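Local coordinates for hydrogenase expression/formation protein HypE (Desulfovibrio vulgaris subsp. vulgaris, PDB 2Z1U), which binds ATP and magnesium and probably acts in the maturation of hydrogenases, at residues A[191-196]-A[251-256]; A[59-64]-A[183-188]; A[244-249]-A[322-327]; A[264-269]-A[327-332]. One frame throughout, in Å; residues are numbered along the deposited sequence.

Contact 1 of 4, residues A[191-196]-A[251-256]; sequences AADVCS and RESVRN
Asp193 reaches across to the start of helix 252-260, where Ser253 and Arg251 meet it. Asp193 CB already lies against the hydroxyl, 3.5 Å from Ser253 OG. CG anti to the backbone N (chi1 -152°) carries the carboxylate toward Ser253 and Arg251, and its two oxygens part company. Asp193 OD2 accepts a hydrogen bond from Ser253 OG at 3.1 Å, the hydroxyl standing above the carboxylate plane. Asp193 OD2 also accepts from water 1, which in turn accepts from Ser253 N, so the first turn of the helix is held through both a side chain and a backbone N-H. Arg251 occupies the N-cap position of this helix, and the acid sits on a type I turn, Ala191 to Val194, in the loop between helices 176-184 and 202-212 of the AIR synthase-related C-terminal domain. Asp193 OD1 forms a long salt bridge to Arg251 NE at 3.7 Å, with carboxylate and guanidinium planes 77° apart. Beside these bonds, Val194 CG2 touches Ser253 OG at 3.4 Å and faces Val254 CG2 at 4.3 Å; Val194 also packs on Leu179 and Thr180 of helix 176-184.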
loop_
_atom_site.group_PDB
_atom_site.type_symbol
_atom_site.label_atom_id
_atom_site.label_comp_id
_atom_site.label_asym_id
_atom_site.label_seq_id
_atom_site.Cartn_x
_atom_site.Cartn_y
_atom_site.Cartn_z
ATOM N N ALA A 191 20.196 -28.315 -0.513
ATOM C CA ALA A 191 20.260 -28.946 0.801
ATOM C C ALA A 191 18.983 -28.639 1.570
ATOM O O ALA A 191 18.243 -27.714 1.215
ATOM C CB ALA A 191 21.492 -28.460 1.578
ATOM N N ALA A 192 18.718 -29.418 2.614
ATOM C CA ALA A 192 17.624 -29.116 3.533
ATOM C C ALA A 192 17.919 -27.777 4.211
ATOM O O ALA A 192 17.006 -27.040 4.610
ATOM C CB ALA A 192 17.488 -30.222 4.565
ATOM N N ASP A 193 19.216 -27.478 4.279
ATOM C CA ASP A 193 19.798 -26.313 4.940
ATOM C C ASP A 193 19.432 -24.972 4.299
ATOM O O ASP A 193 19.611 -23.908 4.908
ATOM C CB ASP A 193 21.332 -26.483 4.931
ATOM C CG ASP A 193 22.007 -25.779 6.087
ATOM O OD1 ASP A 193 21.339 -25.513 7.112
ATOM O OD2 ASP A 193 23.205 -25.490 5.977
ATOM N N VAL A 194 18.912 -25.023 3.076
ATOM C CA VAL A 194 18.714 -23.825 2.270
ATOM C C VAL A 194 17.240 -23.475 2.151
ATOM O O VAL A 194 16.491 -24.110 1.402
ATOM C CB VAL A 194 19.339 -23.972 0.854
ATOM C CG1 VAL A 194 19.094 -22.717 0.014
ATOM C CG2 VAL A 194 20.843 -24.272 0.950
ATOM N N CYS A 195 16.826 -22.456 2.894
ATOM C CA CYS A 195 15.458 -21.957 2.792
ATOM C C CYS A 195 15.401 -20.460 3.061
ATOM O O CYS A 195 16.375 -19.868 3.542
ATOM C CB CYS A 195 14.546 -22.702 3.763
ATOM S SG CYS A 195 15.076 -22.573 5.454
ATOM N N SER A 196 14.252 -19.857 2.755
ATOM C CA SER A 196 14.024 -18.459 3.068
ATOM C C SER A 196 14.169 -18.216 4.559
ATOM O O SER A 196 13.883 -19.092 5.382
ATOM C CB SER A 196 12.646 -18.015 2.602
ATOM O OG SER A 196 12.433 -16.636 2.871
ATOM N N ARG A 251 26.310 -19.686 4.821
ATOM C CA ARG A 251 26.271 -21.133 5.080
ATOM C C ARG A 251 26.999 -21.858 3.962
ATOM O O ARG A 251 26.885 -21.463 2.804
ATOM C CB ARG A 251 24.818 -21.622 5.133
ATOM C CG ARG A 251 24.031 -21.118 6.313
ATOM C CD ARG A 251 22.541 -21.434 6.172
ATOM N NE ARG A 251 22.041 -21.939 7.444
ATOM C CZ ARG A 251 21.473 -21.199 8.390
ATOM N NH1 ARG A 251 21.277 -19.892 8.216
ATOM N NH2 ARG A 251 21.079 -21.786 9.514
ATOM N N GLU A 252 27.747 -22.913 4.312
ATOM C CA GLU A 252 28.477 -23.723 3.327
ATOM C C GLU A 252 27.582 -24.120 2.148
ATOM O O GLU A 252 27.969 -23.984 0.991
ATOM C CB GLU A 252 29.078 -24.972 3.998
ATOM C CG GLU A 252 30.140 -25.708 3.184
ATOM C CD GLU A 252 30.612 -26.990 3.871
ATOM O OE1 GLU A 252 30.163 -27.263 5.012
ATOM O OE2 GLU A 252 31.423 -27.731 3.275
ATOM N N SER A 253 26.378 -24.587 2.470
ATOM C CA SER A 253 25.381 -25.003 1.487
ATOM C C SER A 253 24.914 -23.849 0.595
ATOM O O SER A 253 24.605 -24.055 -0.579
ATOM C CB SER A 253 24.183 -25.603 2.212
ATOM O OG SER A 253 23.552 -24.595 2.993
ATOM N N VAL A 254 24.861 -22.644 1.162
ATOM C CA VAL A 254 24.523 -21.431 0.401
ATOM C C VAL A 254 25.701 -21.017 -0.505
ATOM O O VAL A 254 25.501 -20.735 -1.686
ATOM C CB VAL A 254 24.073 -20.269 1.328
ATOM C CG1 VAL A 254 23.976 -18.949 0.563
ATOM C CG2 VAL A 254 22.725 -20.607 2.002
ATOM N N ARG A 255 26.917 -21.004 0.049
ATOM C CA ARG A 255 28.131 -20.751 -0.745
ATOM C C ARG A 255 28.204 -21.687 -1.944
ATOM O O ARG A 255 28.427 -21.240 -3.074
ATOM C CB ARG A 255 29.406 -20.910 0.093
ATOM C CG ARG A 255 29.701 -19.742 1.010
ATOM C CD ARG A 255 31.164 -19.675 1.447
ATOM N NE ARG A 255 31.363 -18.623 2.451
ATOM C CZ ARG A 255 31.546 -17.332 2.161
ATOM N NH1 ARG A 255 31.557 -16.914 0.899
ATOM N NH2 ARG A 255 31.708 -16.452 3.144
ATOM N N ASN A 256 28.008 -22.981 -1.683
ATOM C CA ASN A 256 28.059 -24.013 -2.718
ATOM C C ASN A 256 26.940 -23.893 -3.755
ATOM O O ASN A 256 27.171 -24.096 -4.949
ATOM C CB ASN A 256 28.077 -25.409 -2.091
ATOM C CG ASN A 256 29.369 -25.695 -1.344
ATOM O OD1 ASN A 256 30.429 -25.134 -1.658
ATOM N ND2 ASN A 256 29.293 -26.582 -0.349
HETATM O O HOH W 1 25.586 -25.558 5.191
#

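Contact 2 of 4, residues A[59-64]-A[183-188]; sequences TVDPIF and SQRQGL
Arg185 and Asp61 cross at about a right angle, yet their flat ends are nearly parallel, carboxylate and guanidinium planes lying 18° apart. The acid does not receive the guanidinium: Asp61 OD1 stays 4.3 Å from Arg185 NE and well out of the guanidinium plane, so the two charges are merely near each other. The bond goes instead to the backbone, Arg185 NH1 donating to Asp61 O at 2.8 Å with an N-H...O angle of 159°. The carbonyl oxygen lies at the guanidinium edge, near its plane. Arg185 CD lies 3.5 Å from Asp61 OD1, and the bend at chi3 (76°) turns the guanidinium toward the backbone carbonyl of Asp61. Helix 176-184 finishes here in a Schellman motif: Leu188 N bonds to Ser183 O and Gly187 N to Gln184 O, with Gly187 at positive phi as the C-prime residue. This helix end, in the C-terminal domain, thus meets the N-terminal domain loop that follows strand 50-58. Pro62, preceded by a cis peptide bond, crosses Gln184 at about a right angle, its CG 4.1 Å from Gln184 CB. Arg185 NH2 also donates to Pro340 O, and the backbones of Arg341 and Asp61 are hydrogen-bonded.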
loop_
_atom_site.group_PDB
_atom_site.type_symbol
_atom_site.label_atom_id
_atom_site.label_comp_id
_atom_site.label_asym_id
_atom_site.label_seq_id
_atom_site.Cartn_x
_atom_site.Cartn_y
_atom_site.Cartn_z
ATOM N N THR A 59 6.175 -9.476 -5.010
ATOM C CA THR A 59 5.992 -9.989 -6.371
ATOM C C THR A 59 6.724 -11.328 -6.526
ATOM O O THR A 59 7.016 -11.757 -7.640
ATOM C CB THR A 59 6.534 -8.988 -7.441
ATOM O OG1 THR A 59 7.900 -8.696 -7.154
ATOM C CG2 THR A 59 5.746 -7.674 -7.442
ATOM N N VAL A 60 7.002 -11.987 -5.406
ATOM C CA VAL A 60 7.863 -13.186 -5.401
ATOM C C VAL A 60 7.306 -14.296 -6.306
ATOM O O VAL A 60 6.091 -14.555 -6.355
ATOM C CB VAL A 60 8.133 -13.704 -3.959
ATOM C CG1 VAL A 60 6.864 -14.254 -3.335
ATOM C CG2 VAL A 60 9.270 -14.757 -3.918
ATOM N N ASP A 61 8.212 -14.909 -7.049
ATOM C CA ASP A 61 7.895 -16.034 -7.901
ATOM C C ASP A 61 8.952 -17.088 -7.636
ATOM O O ASP A 61 10.136 -16.826 -7.869
ATOM C CB ASP A 61 7.903 -15.596 -9.366
ATOM C CG ASP A 61 7.608 -16.736 -10.324
ATOM O OD1 ASP A 61 8.283 -16.795 -11.372
ATOM O OD2 ASP A 61 6.727 -17.575 -10.028
ATOM N N PRO A 62 8.548 -18.288 -7.152
ATOM C CA PRO A 62 7.186 -18.770 -6.898
ATOM C C PRO A 62 6.555 -18.207 -5.617
ATOM O O PRO A 62 7.246 -17.600 -4.795
ATOM C CB PRO A 62 7.375 -20.285 -6.768
ATOM C CG PRO A 62 8.745 -20.434 -6.215
ATOM C CD PRO A 62 9.558 -19.318 -6.821
ATOM N N ILE A 63 5.253 -18.430 -5.464
ATOM C CA ILE A 63 4.486 -17.894 -4.343
ATOM C C ILE A 63 4.844 -18.630 -3.066
ATOM O O ILE A 63 4.903 -18.017 -1.998
ATOM C CB ILE A 63 2.953 -18.012 -4.598
ATOM C CG1 ILE A 63 2.537 -17.145 -5.784
ATOM C CG2 ILE A 63 2.150 -17.670 -3.348
ATOM C CD1 ILE A 63 1.024 -17.153 -6.042
ATOM N N PHE A 64 5.067 -19.940 -3.196
ATOM C CA PHE A 64 5.454 -20.812 -2.084
ATOM C C PHE A 64 6.874 -21.346 -2.293
ATOM O O PHE A 64 7.244 -21.735 -3.407
ATOM C CB PHE A 64 4.451 -21.975 -1.912
ATOM C CG PHE A 64 3.022 -21.520 -1.633
ATOM C CD1 PHE A 64 2.635 -21.117 -0.356
ATOM C CD2 PHE A 64 2.073 -21.491 -2.653
ATOM C CE1 PHE A 64 1.332 -20.663 -0.096
ATOM C CE2 PHE A 64 0.761 -21.049 -2.406
ATOM C CZ PHE A 64 0.393 -20.633 -1.122
ATOM N N SER A 183 16.718 -21.227 -6.854
ATOM C CA SER A 183 16.825 -22.673 -7.008
ATOM C C SER A 183 15.455 -23.364 -7.102
ATOM O O SER A 183 15.303 -24.311 -7.872
ATOM C CB SER A 183 17.709 -23.295 -5.918
ATOM O OG SER A 183 17.150 -23.128 -4.635
ATOM N N GLN A 184 14.466 -22.887 -6.341
ATOM C CA GLN A 184 13.077 -23.358 -6.492
ATOM C C GLN A 184 12.594 -23.184 -7.926
ATOM O O GLN A 184 12.019 -24.105 -8.517
ATOM C CB GLN A 184 12.116 -22.608 -5.561
ATOM C CG GLN A 184 11.963 -23.216 -4.184
ATOM C CD GLN A 184 11.285 -24.579 -4.205
ATOM O OE1 GLN A 184 10.164 -24.727 -4.694
ATOM N NE2 GLN A 184 11.964 -25.579 -3.660
ATOM N N ARG A 185 12.860 -22.000 -8.475
ATOM C CA ARG A 185 12.378 -21.604 -9.797
ATOM C C ARG A 185 12.981 -22.450 -10.921
ATOM O O ARG A 185 12.473 -22.442 -12.045
ATOM C CB ARG A 185 12.654 -20.114 -10.025
ATOM C CG ARG A 185 11.619 -19.409 -10.877
ATOM C CD ARG A 185 11.435 -17.978 -10.417
ATOM N NE ARG A 185 12.527 -17.105 -10.828
ATOM C CZ ARG A 185 12.742 -15.884 -10.344
ATOM N NH1 ARG A 185 11.953 -15.374 -9.406
ATOM N NH2 ARG A 185 13.763 -15.173 -10.802
ATOM N N GLN A 186 14.050 -23.182 -10.606
ATOM C CA GLN A 186 14.701 -24.092 -11.550
ATOM C C GLN A 186 14.555 -25.555 -11.122
ATOM O O GLN A 186 15.246 -26.434 -11.647
ATOM C CB GLN A 186 16.185 -23.746 -11.693
ATOM C CG GLN A 186 16.459 -22.329 -12.170
ATOM C CD GLN A 186 17.936 -22.055 -12.372
ATOM O OE1 GLN A 186 18.794 -22.703 -11.764
ATOM N NE2 GLN A 186 18.245 -21.086 -13.234
ATOM N N GLY A 187 13.669 -25.800 -10.160
ATOM C CA GLY A 187 13.392 -27.145 -9.653
ATOM C C GLY A 187 14.540 -27.824 -8.923
ATOM O O GLY A 187 14.633 -29.052 -8.922
ATOM N N LEU A 188 15.407 -27.030 -8.297
ATOM C CA LEU A 188 16.581 -27.552 -7.597
ATOM C C LEU A 188 16.512 -27.379 -6.081
ATOM O O LEU A 188 16.213 -26.293 -5.583
ATOM C CB LEU A 188 17.865 -26.894 -8.122
ATOM C CG LEU A 188 18.379 -27.248 -9.522
ATOM C CD1 LEU A 188 19.397 -26.214 -9.983
ATOM C CD2 LEU A 188 18.972 -28.665 -9.588
#

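Contact 3 of 4, residues A[244-249]-A[322-327]; sequences LETAVP and ETALGG
Glu245 and Glu322 are joined through the backbone, Glu245 N donating to Glu322 O at 2.8 Å. The bond belongs to a parallel bridge pairing Leu244 with Glu322, at the place where both strands end. A side-chain bond continues the pairing: Ala324 N donates to Glu245 OE1 at 2.9 Å, on the anti lone pair, away from the other oxygen. The glutamate gets there with CG anti to its N (chi1 -172°) and an extended chain, gripping the N-H inside the type I turn Thr323 to Gly326. Water 2 adds a further link, donating to Glu322 O and accepting from Thr246 N, so that this carbonyl takes two donors. Van der Waals contacts flank the bonds. Leu244 and Glu322 lie side by side on one face of the sheet, pointing the same way, the leucine methyl CD1 lying against the glutamate side chain up to its carboxylate, with Leu244 CD1 3.6 Å from Glu322 CD; farther along, Thr246 CG2 meets Ala324 CB at 3.7 Å. Strand 240-244 passes here into the 3-10 segment 245-247 on the way to helix 252-260, with strand 300-306 on its other side, while the turn beyond strand 319-322 leads back into the edge strand 328-330.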
loop_
_atom_site.group_PDB
_atom_site.type_symbol
_atom_site.label_atom_id
_atom_site.label_comp_id
_atom_site.label_asym_id
_atom_site.label_seq_id
_atom_site.Cartn_x
_atom_site.Cartn_y
_atom_site.Cartn_z
ATOM N N LEU A 244 35.035 -7.268 6.417
ATOM C CA LEU A 244 35.982 -8.391 6.371
ATOM C C LEU A 244 35.292 -9.627 5.790
ATOM O O LEU A 244 34.339 -10.155 6.402
ATOM C CB LEU A 244 36.525 -8.693 7.778
ATOM C CG LEU A 244 37.674 -9.710 7.904
ATOM C CD1 LEU A 244 38.940 -9.285 7.129
ATOM C CD2 LEU A 244 37.999 -9.964 9.375
ATOM N N GLU A 245 35.767 -10.098 4.631
ATOM C CA GLU A 245 35.075 -11.195 3.914
ATOM C C GLU A 245 34.803 -12.426 4.795
ATOM O O GLU A 245 33.702 -12.984 4.767
ATOM C CB GLU A 245 35.823 -11.632 2.643
ATOM C CG GLU A 245 35.014 -12.624 1.778
ATOM C CD GLU A 245 35.653 -12.900 0.422
ATOM O OE1 GLU A 245 36.879 -12.900 0.334
ATOM O OE2 GLU A 245 34.935 -13.138 -0.562
ATOM N N THR A 246 35.819 -12.835 5.544
ATOM C CA THR A 246 35.752 -14.039 6.364
ATOM C C THR A 246 34.739 -13.906 7.502
ATOM O O THR A 246 34.287 -14.916 8.011
ATOM C CB THR A 246 37.115 -14.462 6.958
ATOM O OG1 THR A 246 37.704 -13.375 7.689
ATOM C CG2 THR A 246 38.072 -14.960 5.869
ATOM N N ALA A 247 34.416 -12.668 7.881
ATOM C CA ALA A 247 33.487 -12.379 8.982
ATOM C C ALA A 247 32.025 -12.335 8.547
ATOM O O ALA A 247 31.121 -12.415 9.399
ATOM C CB ALA A 247 33.883 -11.076 9.704
ATOM N N VAL A 248 31.778 -12.206 7.239
ATOM C CA VAL A 248 30.400 -12.234 6.707
ATOM C C VAL A 248 29.949 -13.692 6.666
ATOM O O VAL A 248 30.560 -14.500 5.978
ATOM C CB VAL A 248 30.264 -11.577 5.305
ATOM C CG1 VAL A 248 28.792 -11.509 4.864
ATOM C CG2 VAL A 248 30.876 -10.189 5.308
ATOM N N PRO A 249 28.899 -14.046 7.457
ATOM C CA PRO A 249 28.459 -15.435 7.519
ATOM C C PRO A 249 27.649 -15.840 6.286
ATOM O O PRO A 249 26.732 -15.147 5.881
ATOM C CB PRO A 249 27.580 -15.482 8.802
ATOM C CG PRO A 249 27.042 -14.105 8.933
ATOM C CD PRO A 249 28.077 -13.158 8.298
ATOM N N GLU A 322 37.970 -6.336 2.823
ATOM C CA GLU A 322 39.225 -7.068 2.933
ATOM C C GLU A 322 38.909 -8.536 2.656
ATOM O O GLU A 322 38.105 -9.166 3.345
ATOM C CB GLU A 322 39.892 -6.912 4.299
ATOM C CG GLU A 322 41.160 -7.731 4.384
ATOM C CD GLU A 322 41.862 -7.634 5.714
ATOM O OE1 GLU A 322 41.582 -6.673 6.459
ATOM O OE2 GLU A 322 42.687 -8.526 6.014
ATOM N N THR A 323 39.548 -9.042 1.616
ATOM C CA THR A 323 39.289 -10.342 1.033
ATOM C C THR A 323 39.892 -11.476 1.908
ATOM O O THR A 323 40.810 -11.221 2.689
ATOM C CB THR A 323 39.891 -10.278 -0.380
ATOM O OG1 THR A 323 38.868 -9.867 -1.321
ATOM C CG2 THR A 323 40.558 -11.548 -0.798
ATOM N N ALA A 324 39.379 -12.710 1.769
ATOM C CA ALA A 324 39.931 -13.880 2.498
ATOM C C ALA A 324 41.351 -14.220 2.097
ATOM O O ALA A 324 42.080 -14.899 2.831
ATOM C CB ALA A 324 39.041 -15.095 2.289
ATOM N N LEU A 325 41.746 -13.768 0.904
ATOM C CA LEU A 325 43.087 -14.046 0.407
ATOM C C LEU A 325 44.125 -13.025 0.872
ATOM O O LEU A 325 45.308 -13.198 0.614
ATOM C CB LEU A 325 43.097 -14.151 -1.132
ATOM C CG LEU A 325 41.958 -14.925 -1.822
ATOM C CD1 LEU A 325 42.198 -14.936 -3.349
ATOM C CD2 LEU A 325 41.883 -16.362 -1.282
ATOM N N GLY A 326 43.687 -11.962 1.548
ATOM C CA GLY A 326 44.616 -10.949 2.063
ATOM C C GLY A 326 44.695 -9.671 1.208
ATOM O O GLY A 326 45.513 -8.744 1.480
ATOM N N GLY A 327 43.820 -9.606 0.186
ATOM C CA GLY A 327 43.726 -8.386 -0.611
ATOM C C GLY A 327 42.445 -7.633 -0.378
ATOM O O GLY A 327 41.834 -7.729 0.720
HETATM O O HOH W 2 38.628 -11.522 4.980
#

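Contact 4 of 4, residues A[264-269]-A[327-332]; sequences DPLYLA and GHRLLS
Two bends in Arg329, at chi2 and chi3 (88°), swing its guanidinium toward Asp264, whose CG stands anti to the backbone N and sends the carboxylate to meet it from the opposite direction. Arg329 NH1 donates to Asp264 OD1 at 3.2 Å, on the syn lone pair, forming a salt bridge with the two planes 56° apart. Asp264 OD2 accepts from Leu266 N at 3.0 Å. This Asx turn fixes the carboxylate at the head of the type I turn Asp264 to Tyr267. Water 3 donates to Asp264 OD2 and accepts from Arg329 NH2, adding a second path between the charged groups. Tyr267 slides past the arginine in the opposite direction, ring and guanidinium only 14° from parallel but meeting at their edges rather than stacked. Tyr267 OH donates to Ser332 O at 2.6 Å, in the carbonyl plane on a lone pair, and receives water 4, which accepts from Arg329 NH1. Nearby, Leu266 CD1 and Leu331 CD2 touch at 4.1 Å, the two side chains crossing at about a right angle. The loop after helix 252-260 is thereby joined to edge strand 328-330. Met321 of the adjacent strand 319-322 packs on both Leu266 and Arg329, and Ala227 of helix 225-237 touches Tyr267 and Leu331.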
loop_
_atom_site.group_PDB
_atom_site.type_symbol
_atom_site.label_atom_id
_atom_site.label_comp_id
_atom_site.label_asym_id
_atom_site.label_seq_id
_atom_site.Cartn_x
_atom_site.Cartn_y
_atom_site.Cartn_z
ATOM N N ASP A 264 26.338 -14.389 -6.386
ATOM C CA ASP A 264 27.167 -13.828 -5.322
ATOM C C ASP A 264 26.286 -13.623 -4.086
ATOM O O ASP A 264 25.358 -12.811 -4.122
ATOM C CB ASP A 264 27.785 -12.505 -5.808
ATOM C CG ASP A 264 28.819 -11.935 -4.848
ATOM O OD1 ASP A 264 29.720 -11.227 -5.342
ATOM O OD2 ASP A 264 28.753 -12.189 -3.623
ATOM N N PRO A 265 26.561 -14.370 -2.996
ATOM C CA PRO A 265 25.720 -14.296 -1.789
ATOM C C PRO A 265 25.664 -12.893 -1.170
ATOM O O PRO A 265 24.733 -12.580 -0.438
ATOM C CB PRO A 265 26.393 -15.281 -0.823
ATOM C CG PRO A 265 27.800 -15.469 -1.357
ATOM C CD PRO A 265 27.672 -15.333 -2.843
ATOM N N LEU A 266 26.658 -12.054 -1.463
ATOM C CA LEU A 266 26.670 -10.682 -0.933
ATOM C C LEU A 266 25.703 -9.718 -1.626
ATOM O O LEU A 266 25.515 -8.592 -1.164
ATOM C CB LEU A 266 28.086 -10.104 -0.973
ATOM C CG LEU A 266 29.233 -10.936 -0.386
ATOM C CD1 LEU A 266 30.559 -10.242 -0.709
ATOM C CD2 LEU A 266 29.055 -11.159 1.115
ATOM N N TYR A 267 25.134 -10.151 -2.750
ATOM C CA TYR A 267 24.209 -9.333 -3.539
ATOM C C TYR A 267 22.816 -9.943 -3.624
ATOM O O TYR A 267 21.934 -9.380 -4.283
ATOM C CB TYR A 267 24.744 -9.104 -4.957
ATOM C CG TYR A 267 25.940 -8.185 -5.025
ATOM C CD1 TYR A 267 27.218 -8.656 -4.753
ATOM C CD2 TYR A 267 25.781 -6.837 -5.310
ATOM C CE1 TYR A 267 28.347 -7.798 -4.805
ATOM C CE2 TYR A 267 26.892 -5.974 -5.378
ATOM C CZ TYR A 267 28.164 -6.456 -5.113
ATOM O OH TYR A 267 29.248 -5.591 -5.175
ATOM N N LEU A 268 22.621 -11.090 -2.975
ATOM C CA LEU A 268 21.320 -11.770 -2.985
ATOM C C LEU A 268 20.437 -11.265 -1.863
ATOM O O LEU A 268 20.916 -11.027 -0.750
ATOM C CB LEU A 268 21.488 -13.284 -2.856
ATOM C CG LEU A 268 21.926 -14.069 -4.092
ATOM C CD1 LEU A 268 22.077 -15.537 -3.731
ATOM C CD2 LEU A 268 20.941 -13.872 -5.266
ATOM N N ALA A 269 19.151 -11.103 -2.175
ATOM C CA ALA A 269 18.183 -10.557 -1.262
ATOM C C ALA A 269 18.048 -11.460 -0.040
ATOM O O ALA A 269 18.057 -12.691 -0.151
ATOM C CB ALA A 269 16.817 -10.405 -1.957
ATOM N N GLY A 327 43.820 -9.606 0.186
ATOM C CA GLY A 327 43.726 -8.386 -0.611
ATOM C C GLY A 327 42.445 -7.633 -0.378
ATOM O O GLY A 327 41.834 -7.729 0.720
ATOM N N HIS A 328 42.006 -6.902 -1.411
ATOM C CA HIS A 328 40.758 -6.139 -1.325
ATOM C C HIS A 328 39.869 -6.253 -2.556
ATOM O O HIS A 328 40.347 -6.473 -3.677
ATOM C CB HIS A 328 41.042 -4.661 -1.062
ATOM C CG HIS A 328 41.816 -4.418 0.188
ATOM N ND1 HIS A 328 43.190 -4.374 0.203
ATOM C CD2 HIS A 328 41.416 -4.243 1.469
ATOM C CE1 HIS A 328 43.608 -4.170 1.439
ATOM N NE2 HIS A 328 42.553 -4.083 2.225
ATOM N N ARG A 329 38.579 -6.059 -2.322
ATOM C CA ARG A 329 37.553 -6.049 -3.349
ATOM C C ARG A 329 36.611 -4.891 -3.072
ATOM O O ARG A 329 36.059 -4.757 -1.964
ATOM C CB ARG A 329 36.798 -7.391 -3.393
ATOM C CG ARG A 329 35.324 -7.283 -3.741
ATOM C CD ARG A 329 34.910 -8.213 -4.863
ATOM N NE ARG A 329 34.521 -9.504 -4.335
ATOM C CZ ARG A 329 33.280 -9.997 -4.312
ATOM N NH1 ARG A 329 32.246 -9.340 -4.840
ATOM N NH2 ARG A 329 33.102 -11.195 -3.767
ATOM N N LEU A 330 36.423 -4.051 -4.082
ATOM C CA LEU A 330 35.417 -2.994 -4.019
ATOM C C LEU A 330 34.050 -3.624 -4.265
ATOM O O LEU A 330 33.848 -4.284 -5.283
ATOM C CB LEU A 330 35.742 -1.905 -5.059
ATOM C CG LEU A 330 34.855 -0.661 -5.111
ATOM C CD1 LEU A 330 34.874 0.133 -3.805
ATOM C CD2 LEU A 330 35.246 0.222 -6.303
ATOM N N LEU A 331 33.124 -3.448 -3.320
ATOM C CA LEU A 331 31.751 -3.914 -3.491
ATOM C C LEU A 331 30.883 -2.780 -4.025
ATOM O O LEU A 331 30.331 -2.007 -3.247
ATOM C CB LEU A 331 31.159 -4.429 -2.158
ATOM C CG LEU A 331 31.825 -5.588 -1.399
ATOM C CD1 LEU A 331 30.998 -5.972 -0.128
ATOM C CD2 LEU A 331 32.014 -6.791 -2.301
ATOM N N SER A 332 30.744 -2.689 -5.342
ATOM C CA SER A 332 29.892 -1.663 -5.950
ATOM C C SER A 332 28.479 -2.180 -6.164
ATOM O O SER A 332 28.233 -3.376 -6.037
ATOM C CB SER A 332 30.494 -1.178 -7.270
ATOM O OG SER A 332 31.820 -0.731 -7.067
HETATM O O HOH W 3 31.316 -12.841 -2.887
HETATM O O HOH W 4 31.300 -7.246 -6.633
#

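In the fold
From the N terminus, the loop after strand 50-58 is met first by the end of helix 176-184: contact 2 closes a span of 118 residues and joins the N- and C-terminal domains. Contact 1 follows in series, tying the loop just beyond that helix to the start of helix 252-260. Contact 3 crosses it, since residues 244-249 lie between 191-196 and 251-256 while 322-327 come after both; the two touch where Arg255 packs near Val248. Contact 4 in turn crosses contact 3 and shares Gly327 with it, their centres about 10 Å apart. Together contacts 3 and 4 fasten strands 319-322 and 328-330, the last of the sheet in sequence, to the segments flanking helix 252-260.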